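Local atomic coordinates of gdp-l-fucose synthetase (Naegleria fowleri, PDB entry 6AQZ), a protein that probably makes GDP-L-fucose from GDP-4-keto-6-deoxy-D-mannose by epimerisation and NADPH-dependent reduction, as a short-chain dehydrogenase/reductase that binds NADP. Residues N94-K98 with V99-L103; L211-K214 with C215-A218; F237-S240 with H241-A244; N306-F309 with L310-P314. All coordinates share one frame; numbering follows the deposited sequence.

Four short-range contacts follow one another along the chain; each pair of segments is continuous, so no contact closes a loop, none nests within or crosses another, and none touches the next. Contact 1 (94-103) leads from the loop after strand 80-83 into helix 98-118 of the nucleotide-binding part. Contact 2 (211-218) lies within helix 207-221, packed against helices 272-283 and 321-335. Contact 3 (237-244) turns strand 234-239 into helix 240-253, its nearest atoms about 7 Å from those of contact 2. Contact 4 (306-314) spans helix 307-312, and the helix that contact 3 starts is the one contact 4 leans on. Contacts 1 and 4 sit on opposite sides of the chain's centre.

Contact 1: N94-K98 with V99-L103; sequences NMNFK and VSFWL
At the start of helix 98-118, in the Rossmann-type part of the chain, Phe97 holds the N-cap position and hands its carbonyl to the first turn. Phe97 O accepts a weak, bent bond from Ser100 N at 3.0 Å and a long, weak one from Phe101 N at 3.4 Å. The regular pattern sets in one residue later, where Trp102 N bonds Lys98 O at 3.1 Å. The preceding loop folds back over this turn. Ser100 CB packs on the Met95 carbonyl, with Met95 O 3.4 Å away, and its hydroxyl works through water. One molecule donates to Asn94 O and to Ser100 OG and accepts from Phe97 N; a second donates to Met95 O and takes a weak bond from Ser100 OG. Phe101 has CG beside its backbone N (chi1 -80°), which swings the ring back toward the loop. Its edge meets the Asn96 carbonyl: Phe101 CE2 lies 3.4 Å from Asn96 O, which is in the ring plane, an approach that suits the slightly positive rim. Asn96 OD1 is bonded by Gly90 N, and Lys98 NZ by Phe153 O and Asn156. Around the turn, Phe101 and Trp102 lie against helix 156-179 of the same chain, while Trp102 also meets Trp171 of the second subunit and its NE1 bonds Asn110 of that subunit, placing this helix start at the dimer interface.

Contact 2: L211-K214 with C215-A218; sequences LMHK and CYKA
His213 and Lys217, one turn apart on helix 207-221, make the main side-chain contact here. The imidazole leaves the backbone with CG anti to its N (chi1 -164°), while Lys217 has CG beside its own N (chi1 -71°) and then runs extended. The two side chains therefore cross, and the lysine lays its last methylene over the ring. Lys217 CE stands 3.6 Å from the centroid of the His213 ring, 18° off the normal, a CH-pi contact displaced toward the rim, with His213 NE2 the nearest ring atom at 3.4 Å. Lower on the chain, Lys217 CG touches His213 O at 3.4 Å. At its edge, near the ring plane, the imidazole meets Tyr216, whose CD1 is 4.4 Å from His213 CD2. Lys214 is bent at several torsions and carries NZ to Val226 O. Beneath the side chains run regular i to i+4 bonds, among them Lys217 N to His213 O at 3.0 Å. Tyr216 stacks on Tyr336, while Met212 and Cys215 pack on Ile279 of helix 272-283. Both imidazole nitrogens are engaged, ND1 with Phe200 O and NE2 with Tyr336 OH, so the ring's rotation is fixed. ND1, facing the Phe200 carbonyl, probably carries a proton, and the lysine ammonium nearby would tend to favour a neutral ring.

Contact 3: F237-S240 with H241-A244; sequences FLYS and HDAA
Tyr239 lies alongside His241, the two side chains pointing the same way at the turn from strand 234-239 into helix 240-253. Starting from the backbone, Tyr239 CB faces the Asp242 carboxylate, with Asp242 OD2 at 3.9 Å. With CG anti to the backbone N (chi1 -170°), the ring then passes along the first helical residues: CG and CD1 pass His241 N, and CD2 and CE2 run beneath His241 CB, which sits over the ring face 4.2 Å from the centroid. Further out, Tyr239 CZ lies over one face of the imidazole, 3.7 Å from His241 ND1, the two planes 37° apart. Tyr239 OH ends over the same face, 3.4 Å from His241 ND1, and is hydrogen-bonded to Glu327, while His241 stacks on His42. Leu238 CD2 presses on Ala243 CB at 3.6 Å. A water joins Tyr239 N to Asp242 OD2, and Asp242 is further held by Arg245 and Thr319 N. Tyr239 is the N-cap residue, and Ala243 N bonds Tyr239 O at 2.9 Å. Leu238 continues the parallel pairing with strand 184-194 while Ala243 and Ala244 rest on helix 35-46: a beta-to-alpha turn within the extended Rossmann fold, with the side chain of Ser240 about 8 Å from the bound NADP.

Contact 4: N306-F309 with L310-P314; sequences NAKF and LRLNP
Leu310, the first residue of 310-314, lies in helix 307-312, one turn on from Asn306, which precedes the helix. Leu310 N bonds Asn306 O at 3.0 Å, and Leu310 CB rests on the same oxygen. Asn306 is the N-cap residue by position, though the bond is to its backbone carbonyl and its side chain makes no cap. Arg311 follows, bonded through N to Ala307 O, and its bent chain, turned at chi3 (73°), brings the guanidinium across the aliphatic part of Lys308: Arg311 NH2 is 3.8 Å from Lys308 CD. The two cationic ends have separate partners: Arg311 NH1 makes a salt bridge with Glu13, and Lys308 NZ bonds Tyr254 OH and Pro259 O. This short surface helix packs against helix 240-253 and strand 260-262, with Phe309 as its buried side. Leu312 then lies beside Lys308, pointing the same way; Leu312 CD1 is 4.0 Å from Lys308 CG, and its N bonds Lys308 O. Here the helix ends. Asn313 N still bonds Phe309 O at 2.7 Å, but the residue has left helical backbone angles. With CG anti to its N (chi1 -168°), its side chain runs alongside the phenyl ring. Asn313 CB sits over one face, 4.2 Å from the Phe309 centroid, and Asn313 ND2 approaches Phe309 CZ at 3.5 Å, the amide and ring planes 52° apart. Trp249 and Phe316 meet the same ring edge-to-face.

Contact 1: N94-K98 with V99-L103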
loop_
_atom_site.group_PDB
_atom_site.type_symbol
_atom_site.label_atom_id
_atom_site.label_comp_id
_atom_site.label_asym_id
_atom_site.label_seq_id
_atom_site.Cartn_x
_atom_site.Cartn_y
_atom_site.Cartn_z
ATOM N N ASN A 94 -1.391 -11.032 -20.362
ATOM C CA ASN A 94 -2.609 -10.850 -19.578
ATOM C C ASN A 94 -2.387 -11.021 -18.090
ATOM O O ASN A 94 -3.254 -10.629 -17.308
ATOM C CB ASN A 94 -3.694 -11.835 -20.027
ATOM N N MET A 95 -1.265 -11.596 -17.674
ATOM C CA MET A 95 -0.957 -11.691 -16.263
ATOM C C MET A 95 -0.081 -10.549 -15.783
ATOM O O MET A 95 0.340 -10.575 -14.629
ATOM C CB MET A 95 -0.248 -13.011 -15.944
ATOM C CG MET A 95 -0.854 -14.273 -16.514
ATOM S SD MET A 95 0.303 -15.666 -16.280
ATOM C CE MET A 95 -0.781 -17.042 -16.630
ATOM N N ASN A 96 0.225 -9.564 -16.632
ATOM C CA ASN A 96 1.217 -8.555 -16.269
ATOM C C ASN A 96 0.666 -7.129 -16.189
ATOM O O ASN A 96 1.463 -6.189 -16.126
ATOM C CB ASN A 96 2.402 -8.595 -17.252
ATOM C CG ASN A 96 3.160 -9.927 -17.210
ATOM O OD1 ASN A 96 3.236 -10.577 -16.162
ATOM N ND2 ASN A 96 3.701 -10.349 -18.358
ATOM N N PHE A 97 -0.656 -6.927 -16.188
ATOM C CA PHE A 97 -1.172 -5.597 -15.869
ATOM C C PHE A 97 -0.702 -5.179 -14.486
ATOM O O PHE A 97 -0.414 -6.018 -13.623
ATOM C CB PHE A 97 -2.695 -5.561 -15.928
ATOM C CG PHE A 97 -3.249 -5.657 -17.322
ATOM C CD1 PHE A 97 -3.153 -4.587 -18.189
ATOM C CD2 PHE A 97 -3.865 -6.819 -17.764
ATOM C CE1 PHE A 97 -3.671 -4.665 -19.489
ATOM C CE2 PHE A 97 -4.382 -6.910 -19.068
ATOM C CZ PHE A 97 -4.286 -5.830 -19.922
ATOM N N LYS A 98 -0.569 -3.868 -14.280
ATOM C CA LYS A 98 -0.203 -3.410 -12.937
ATOM C C LYS A 98 -1.148 -3.957 -11.882
ATOM O O LYS A 98 -0.709 -4.283 -10.780
ATOM C CB LYS A 98 -0.149 -1.886 -12.872
ATOM C CG LYS A 98 1.146 -1.332 -13.435
ATOM C CD LYS A 98 1.235 0.138 -13.200
ATOM C CE LYS A 98 2.509 0.707 -13.734
ATOM N NZ LYS A 98 2.461 2.177 -13.562
ATOM N N VAL A 99 -2.427 -4.147 -12.231
ATOM C CA VAL A 99 -3.396 -4.723 -11.299
ATOM C C VAL A 99 -2.871 -6.022 -10.707
ATOM O O VAL A 99 -2.841 -6.201 -9.482
ATOM C CB VAL A 99 -4.741 -4.942 -12.019
ATOM C CG1 VAL A 99 -5.606 -5.923 -11.286
ATOM C CG2 VAL A 99 -5.488 -3.631 -12.134
ATOM N N SER A 100 -2.362 -6.912 -11.563
ATOM C CA SER A 100 -1.890 -8.204 -11.075
ATOM C C SER A 100 -0.667 -8.050 -10.166
ATOM O O SER A 100 -0.571 -8.708 -9.124
ATOM C CB SER A 100 -1.585 -9.106 -12.261
ATOM O OG SER A 100 -2.776 -9.600 -12.830
ATOM N N PHE A 101 0.260 -7.158 -10.519
ATOM C CA PHE A 101 1.431 -6.971 -9.668
ATOM C C PHE A 101 1.044 -6.496 -8.274
ATOM O O PHE A 101 1.751 -6.802 -7.303
ATOM C CB PHE A 101 2.412 -5.987 -10.295
ATOM C CG PHE A 101 3.278 -6.585 -11.368
ATOM C CD1 PHE A 101 4.474 -7.204 -11.043
ATOM C CD2 PHE A 101 2.914 -6.502 -12.699
ATOM C CE1 PHE A 101 5.292 -7.764 -12.042
ATOM C CE2 PHE A 101 3.717 -7.041 -13.692
ATOM C CZ PHE A 101 4.906 -7.675 -13.365
ATOM N N TRP A 102 -0.030 -5.696 -8.154
ATOM C CA TRP A 102 -0.497 -5.321 -6.823
ATOM C C TRP A 102 -1.167 -6.509 -6.131
ATOM O O TRP A 102 -0.746 -6.934 -5.051
ATOM C CB TRP A 102 -1.459 -4.132 -6.885
ATOM C CG TRP A 102 -2.102 -3.903 -5.557
ATOM C CD1 TRP A 102 -3.390 -4.177 -5.216
ATOM C CD2 TRP A 102 -1.460 -3.418 -4.365
ATOM N NE1 TRP A 102 -3.597 -3.882 -3.897
ATOM C CE2 TRP A 102 -2.431 -3.413 -3.345
ATOM C CE3 TRP A 102 -0.163 -2.966 -4.073
ATOM C CZ2 TRP A 102 -2.164 -2.954 -2.038
ATOM C CZ3 TRP A 102 0.119 -2.554 -2.773
ATOM C CH2 TRP A 102 -0.888 -2.533 -1.769
ATOM N N LEU A 103 -2.196 -7.082 -6.766
ATOM C CA LEU A 103 -3.019 -8.100 -6.111
ATOM C C LEU A 103 -2.217 -9.350 -5.775
ATOM O O LEU A 103 -2.274 -9.840 -4.640
ATOM C CB LEU A 103 -4.217 -8.479 -6.991
ATOM C CG LEU A 103 -5.181 -7.340 -7.308
ATOM C CD1 LEU A 103 -6.295 -7.766 -8.247
ATOM C CD2 LEU A 103 -5.687 -6.762 -5.988
HETATM O O HOH W 1 -2.717 -8.969 -15.212
HETATM O O HOH W 2 -0.867 -12.218 -12.713
#

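Contact 2: L211-K214 with C215-A218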
loop_
_atom_site.group_PDB
_atom_site.type_symbol
_atom_site.label_atom_id
_atom_site.label_comp_id
_atom_site.label_asym_id
_atom_site.label_seq_id
_atom_site.Cartn_x
_atom_site.Cartn_y
_atom_site.Cartn_z
ATOM N N LEU A 211 22.476 -11.277 -20.552
ATOM C CA LEU A 211 23.736 -11.160 -21.271
ATOM C C LEU A 211 24.424 -12.518 -21.376
ATOM O O LEU A 211 25.037 -12.829 -22.401
ATOM C CB LEU A 211 24.641 -10.152 -20.584
ATOM C CG LEU A 211 24.213 -8.710 -20.846
ATOM C CD1 LEU A 211 25.150 -7.755 -20.135
ATOM C CD2 LEU A 211 24.136 -8.404 -22.330
ATOM N N MET A 212 24.306 -13.351 -20.335
ATOM C CA MET A 212 24.892 -14.689 -20.389
ATOM C C MET A 212 24.244 -15.540 -21.466
ATOM O O MET A 212 24.938 -16.208 -22.238
ATOM C CB MET A 212 24.779 -15.390 -19.039
ATOM C CG MET A 212 25.790 -14.910 -18.039
ATOM S SD MET A 212 25.691 -15.798 -16.484
ATOM C CE MET A 212 26.943 -14.905 -15.571
ATOM N N HIS A 213 22.916 -15.514 -21.546
ATOM C CA HIS A 213 22.228 -16.309 -22.554
ATOM C C HIS A 213 22.529 -15.775 -23.946
ATOM O O HIS A 213 22.678 -16.551 -24.900
ATOM C CB HIS A 213 20.723 -16.297 -22.293
ATOM C CG HIS A 213 19.975 -17.367 -23.024
ATOM N ND1 HIS A 213 18.599 -17.448 -23.022
ATOM C CD2 HIS A 213 20.411 -18.390 -23.791
ATOM C CE1 HIS A 213 18.223 -18.486 -23.746
ATOM N NE2 HIS A 213 19.303 -19.073 -24.225
ATOM N N LYS A 214 22.622 -14.449 -24.069
ATOM C CA LYS A 214 22.973 -13.824 -25.336
ATOM C C LYS A 214 24.365 -14.241 -25.790
ATOM O O LYS A 214 24.574 -14.565 -26.967
ATOM C CB LYS A 214 22.894 -12.301 -25.192
ATOM C CG LYS A 214 21.828 -11.636 -26.026
ATOM C CD LYS A 214 21.000 -10.686 -25.206
ATOM C CE LYS A 214 21.179 -9.254 -25.690
ATOM N NZ LYS A 214 21.316 -9.234 -27.179
ATOM N N CYS A 215 25.323 -14.259 -24.862
ATOM C CA CYS A 215 26.681 -14.647 -25.208
ATOM C C CYS A 215 26.717 -16.115 -25.623
ATOM O O CYS A 215 27.444 -16.494 -26.554
ATOM C CB CYS A 215 27.622 -14.367 -24.034
ATOM S SG CYS A 215 29.396 -14.530 -24.429
ATOM N N TYR A 216 25.959 -16.957 -24.915
ATOM C CA TYR A 216 25.841 -18.363 -25.270
ATOM C C TYR A 216 25.307 -18.542 -26.690
ATOM O O TYR A 216 25.835 -19.355 -27.453
ATOM C CB TYR A 216 24.939 -19.067 -24.257
ATOM C CG TYR A 216 24.712 -20.548 -24.529
ATOM C CD1 TYR A 216 23.675 -20.960 -25.369
ATOM C CD2 TYR A 216 25.499 -21.531 -23.928
ATOM C CE1 TYR A 216 23.444 -22.308 -25.615
ATOM C CE2 TYR A 216 25.274 -22.875 -24.170
ATOM C CZ TYR A 216 24.247 -23.261 -25.015
ATOM O OH TYR A 216 24.022 -24.602 -25.261
ATOM N N LYS A 217 24.269 -17.781 -27.067
ATOM C CA LYS A 217 23.725 -17.888 -28.420
ATOM C C LYS A 217 24.749 -17.456 -29.466
ATOM O O LYS A 217 24.879 -18.091 -30.523
ATOM C CB LYS A 217 22.440 -17.062 -28.544
ATOM C CG LYS A 217 21.203 -17.606 -27.791
ATOM C CD LYS A 217 20.022 -16.586 -27.819
ATOM C CE LYS A 217 18.842 -17.016 -26.931
ATOM N NZ LYS A 217 17.592 -16.213 -27.157
ATOM N N ALA A 218 25.504 -16.401 -29.168
ATOM C CA ALA A 218 26.507 -15.893 -30.089
ATOM C C ALA A 218 27.623 -16.902 -30.321
ATOM O O ALA A 218 28.127 -17.036 -31.443
ATOM C CB ALA A 218 27.077 -14.584 -29.551
#

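Contact 3: F237-S240 with H241-A244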
loop_
_atom_site.group_PDB
_atom_site.type_symbol
_atom_site.label_atom_id
_atom_site.label_comp_id
_atom_site.label_asym_id
_atom_site.label_seq_id
_atom_site.Cartn_x
_atom_site.Cartn_y
_atom_site.Cartn_z
ATOM N N PHE A 237 26.252 -5.355 -8.387
ATOM C CA PHE A 237 25.813 -6.728 -8.657
ATOM C C PHE A 237 26.236 -7.633 -7.514
ATOM O O PHE A 237 27.421 -7.676 -7.164
ATOM C CB PHE A 237 26.393 -7.280 -9.971
ATOM C CG PHE A 237 25.885 -6.579 -11.211
ATOM C CD1 PHE A 237 24.637 -6.887 -11.739
ATOM C CD2 PHE A 237 26.648 -5.597 -11.833
ATOM C CE1 PHE A 237 24.168 -6.254 -12.867
ATOM C CE2 PHE A 237 26.190 -4.954 -12.959
ATOM C CZ PHE A 237 24.943 -5.275 -13.476
ATOM N N LEU A 238 25.283 -8.382 -6.957
ATOM C CA LEU A 238 25.548 -9.231 -5.798
ATOM C C LEU A 238 25.350 -10.687 -6.175
ATOM O O LEU A 238 24.257 -11.075 -6.600
ATOM C CB LEU A 238 24.651 -8.855 -4.612
ATOM C CG LEU A 238 24.911 -9.609 -3.306
ATOM C CD1 LEU A 238 26.370 -9.382 -2.846
ATOM C CD2 LEU A 238 23.916 -9.165 -2.234
ATOM N N TYR A 239 26.409 -11.486 -6.016
ATOM C CA TYR A 239 26.334 -12.925 -6.249
ATOM C C TYR A 239 25.322 -13.567 -5.314
ATOM O O TYR A 239 25.370 -13.367 -4.098
ATOM C CB TYR A 239 27.717 -13.556 -6.037
ATOM C CG TYR A 239 27.868 -15.002 -6.466
ATOM C CD1 TYR A 239 27.114 -15.528 -7.510
ATOM C CD2 TYR A 239 28.803 -15.833 -5.847
ATOM C CE1 TYR A 239 27.270 -16.846 -7.912
ATOM C CE2 TYR A 239 28.977 -17.158 -6.244
ATOM C CZ TYR A 239 28.207 -17.661 -7.278
ATOM O OH TYR A 239 28.355 -18.968 -7.680
ATOM N N SER A 240 24.442 -14.392 -5.877
ATOM C CA SER A 240 23.386 -14.982 -5.064
ATOM C C SER A 240 23.928 -15.814 -3.904
ATOM O O SER A 240 23.323 -15.823 -2.827
ATOM C CB SER A 240 22.464 -15.812 -5.952
ATOM O OG SER A 240 23.166 -16.907 -6.499
ATOM N N HIS A 241 25.057 -16.517 -4.079
ATOM C CA HIS A 241 25.591 -17.262 -2.937
ATOM C C HIS A 241 26.048 -16.317 -1.818
ATOM O O HIS A 241 25.844 -16.602 -0.629
ATOM C CB HIS A 241 26.734 -18.171 -3.376
ATOM C CG HIS A 241 26.303 -19.279 -4.278
ATOM N ND1 HIS A 241 27.184 -20.205 -4.795
ATOM C CD2 HIS A 241 25.083 -19.610 -4.760
ATOM C CE1 HIS A 241 26.525 -21.062 -5.551
ATOM N NE2 HIS A 241 25.249 -20.719 -5.555
ATOM N N ASP A 242 26.649 -15.181 -2.179
ATOM C CA ASP A 242 26.976 -14.177 -1.177
ATOM C C ASP A 242 25.713 -13.614 -0.519
ATOM O O ASP A 242 25.647 -13.490 0.714
ATOM C CB ASP A 242 27.786 -13.052 -1.811
ATOM C CG ASP A 242 29.168 -13.465 -2.185
ATOM O OD1 ASP A 242 29.602 -14.585 -1.816
ATOM O OD2 ASP A 242 29.832 -12.639 -2.841
ATOM N N ALA A 243 24.693 -13.293 -1.319
ATOM C CA ALA A 243 23.438 -12.797 -0.752
ATOM C C ALA A 243 22.840 -13.810 0.214
ATOM O O ALA A 243 22.287 -13.433 1.259
ATOM C CB ALA A 243 22.433 -12.476 -1.861
ATOM N N ALA A 244 22.950 -15.106 -0.123
ATOM C CA ALA A 244 22.436 -16.160 0.746
ATOM C C ALA A 244 23.164 -16.199 2.094
ATOM O O ALA A 244 22.548 -16.493 3.127
ATOM C CB ALA A 244 22.541 -17.520 0.034
HETATM O O HOH W 3 29.036 -10.711 -4.732
#

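Contact 4: N306-F309 with L310-P314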
loop_
_atom_site.group_PDB
_atom_site.type_symbol
_atom_site.label_atom_id
_atom_site.label_comp_id
_atom_site.label_asym_id
_atom_site.label_seq_id
_atom_site.Cartn_x
_atom_site.Cartn_y
_atom_site.Cartn_z
ATOM N N ASN A 306 25.687 0.167 1.460
ATOM C CA ASN A 306 25.858 -1.021 2.284
ATOM C C ASN A 306 26.427 -0.696 3.662
ATOM O O ASN A 306 26.972 -1.591 4.323
ATOM C CB ASN A 306 26.742 -2.049 1.578
ATOM C CG ASN A 306 28.210 -1.687 1.591
ATOM O OD1 ASN A 306 28.585 -0.524 1.530
ATOM N ND2 ASN A 306 29.061 -2.714 1.616
ATOM N N ALA A 307 26.293 0.561 4.110
ATOM C CA ALA A 307 26.901 0.982 5.367
ATOM C C ALA A 307 26.398 0.154 6.538
ATOM O O ALA A 307 27.163 -0.146 7.460
ATOM C CB ALA A 307 26.637 2.469 5.616
ATOM N N LYS A 308 25.112 -0.202 6.545
ATOM C CA LYS A 308 24.574 -0.885 7.719
ATOM C C LYS A 308 25.176 -2.288 7.878
ATOM O O LYS A 308 25.648 -2.662 8.960
ATOM C CB LYS A 308 23.050 -0.936 7.653
ATOM C CG LYS A 308 22.481 -1.658 8.848
ATOM C CD LYS A 308 21.247 -0.988 9.385
ATOM C CE LYS A 308 20.035 -1.295 8.559
ATOM N NZ LYS A 308 18.806 -0.809 9.218
ATOM N N PHE A 309 25.166 -3.078 6.807
ATOM C CA PHE A 309 25.733 -4.414 6.867
ATOM C C PHE A 309 27.238 -4.356 7.100
ATOM O O PHE A 309 27.791 -5.151 7.872
ATOM C CB PHE A 309 25.406 -5.175 5.568
ATOM C CG PHE A 309 25.759 -6.614 5.620
ATOM C CD1 PHE A 309 27.046 -7.035 5.325
ATOM C CD2 PHE A 309 24.819 -7.554 6.008
ATOM C CE1 PHE A 309 27.385 -8.385 5.375
ATOM C CE2 PHE A 309 25.153 -8.912 6.069
ATOM C CZ PHE A 309 26.441 -9.323 5.753
ATOM N N LEU A 310 27.912 -3.392 6.470
ATOM C CA LEU A 310 29.347 -3.246 6.679
ATOM C C LEU A 310 29.654 -2.885 8.129
ATOM O O LEU A 310 30.655 -3.330 8.692
ATOM C CB LEU A 310 29.893 -2.191 5.721
ATOM C CG LEU A 310 31.364 -1.873 5.938
ATOM C CD1 LEU A 310 32.205 -3.020 5.404
ATOM C CD2 LEU A 310 31.711 -0.570 5.268
ATOM N N ARG A 311 28.808 -2.072 8.747
ATOM C CA ARG A 311 28.999 -1.727 10.149
ATOM C C ARG A 311 28.605 -2.883 11.066
ATOM O O ARG A 311 29.244 -3.100 12.100
ATOM C CB ARG A 311 28.224 -0.442 10.472
ATOM C CG ARG A 311 27.894 -0.229 11.933
ATOM C CD ARG A 311 27.185 1.126 12.191
ATOM N NE ARG A 311 25.796 1.150 11.718
ATOM C CZ ARG A 311 24.784 0.582 12.371
ATOM N NH1 ARG A 311 25.001 -0.063 13.515
ATOM N NH2 ARG A 311 23.552 0.656 11.891
ATOM N N LEU A 312 27.560 -3.636 10.715
ATOM C CA LEU A 312 27.111 -4.696 11.610
ATOM C C LEU A 312 27.911 -5.982 11.435
ATOM O O LEU A 312 28.041 -6.760 12.386
ATOM C CB LEU A 312 25.620 -4.963 11.397
ATOM C CG LEU A 312 24.790 -3.817 11.980
ATOM C CD1 LEU A 312 23.306 -4.088 11.893
ATOM C CD2 LEU A 312 25.233 -3.573 13.428
ATOM N N ASN A 313 28.493 -6.205 10.260
ATOM C CA ASN A 313 29.228 -7.436 9.976
ATOM C C ASN A 313 30.494 -7.067 9.219
ATOM O O ASN A 313 30.641 -7.366 8.029
ATOM C CB ASN A 313 28.344 -8.408 9.188
ATOM C CG ASN A 313 28.917 -9.811 9.094
ATOM O OD1 ASN A 313 29.963 -10.123 9.673
ATOM N ND2 ASN A 313 28.190 -10.688 8.403
ATOM N N PRO A 314 31.448 -6.412 9.898
ATOM C CA PRO A 314 32.623 -5.890 9.181
ATOM C C PRO A 314 33.532 -6.957 8.594
ATOM O O PRO A 314 34.182 -6.676 7.578
ATOM C CB PRO A 314 33.350 -5.052 10.249
ATOM C CG PRO A 314 32.882 -5.600 11.567
ATOM C CD PRO A 314 31.447 -6.017 11.323
#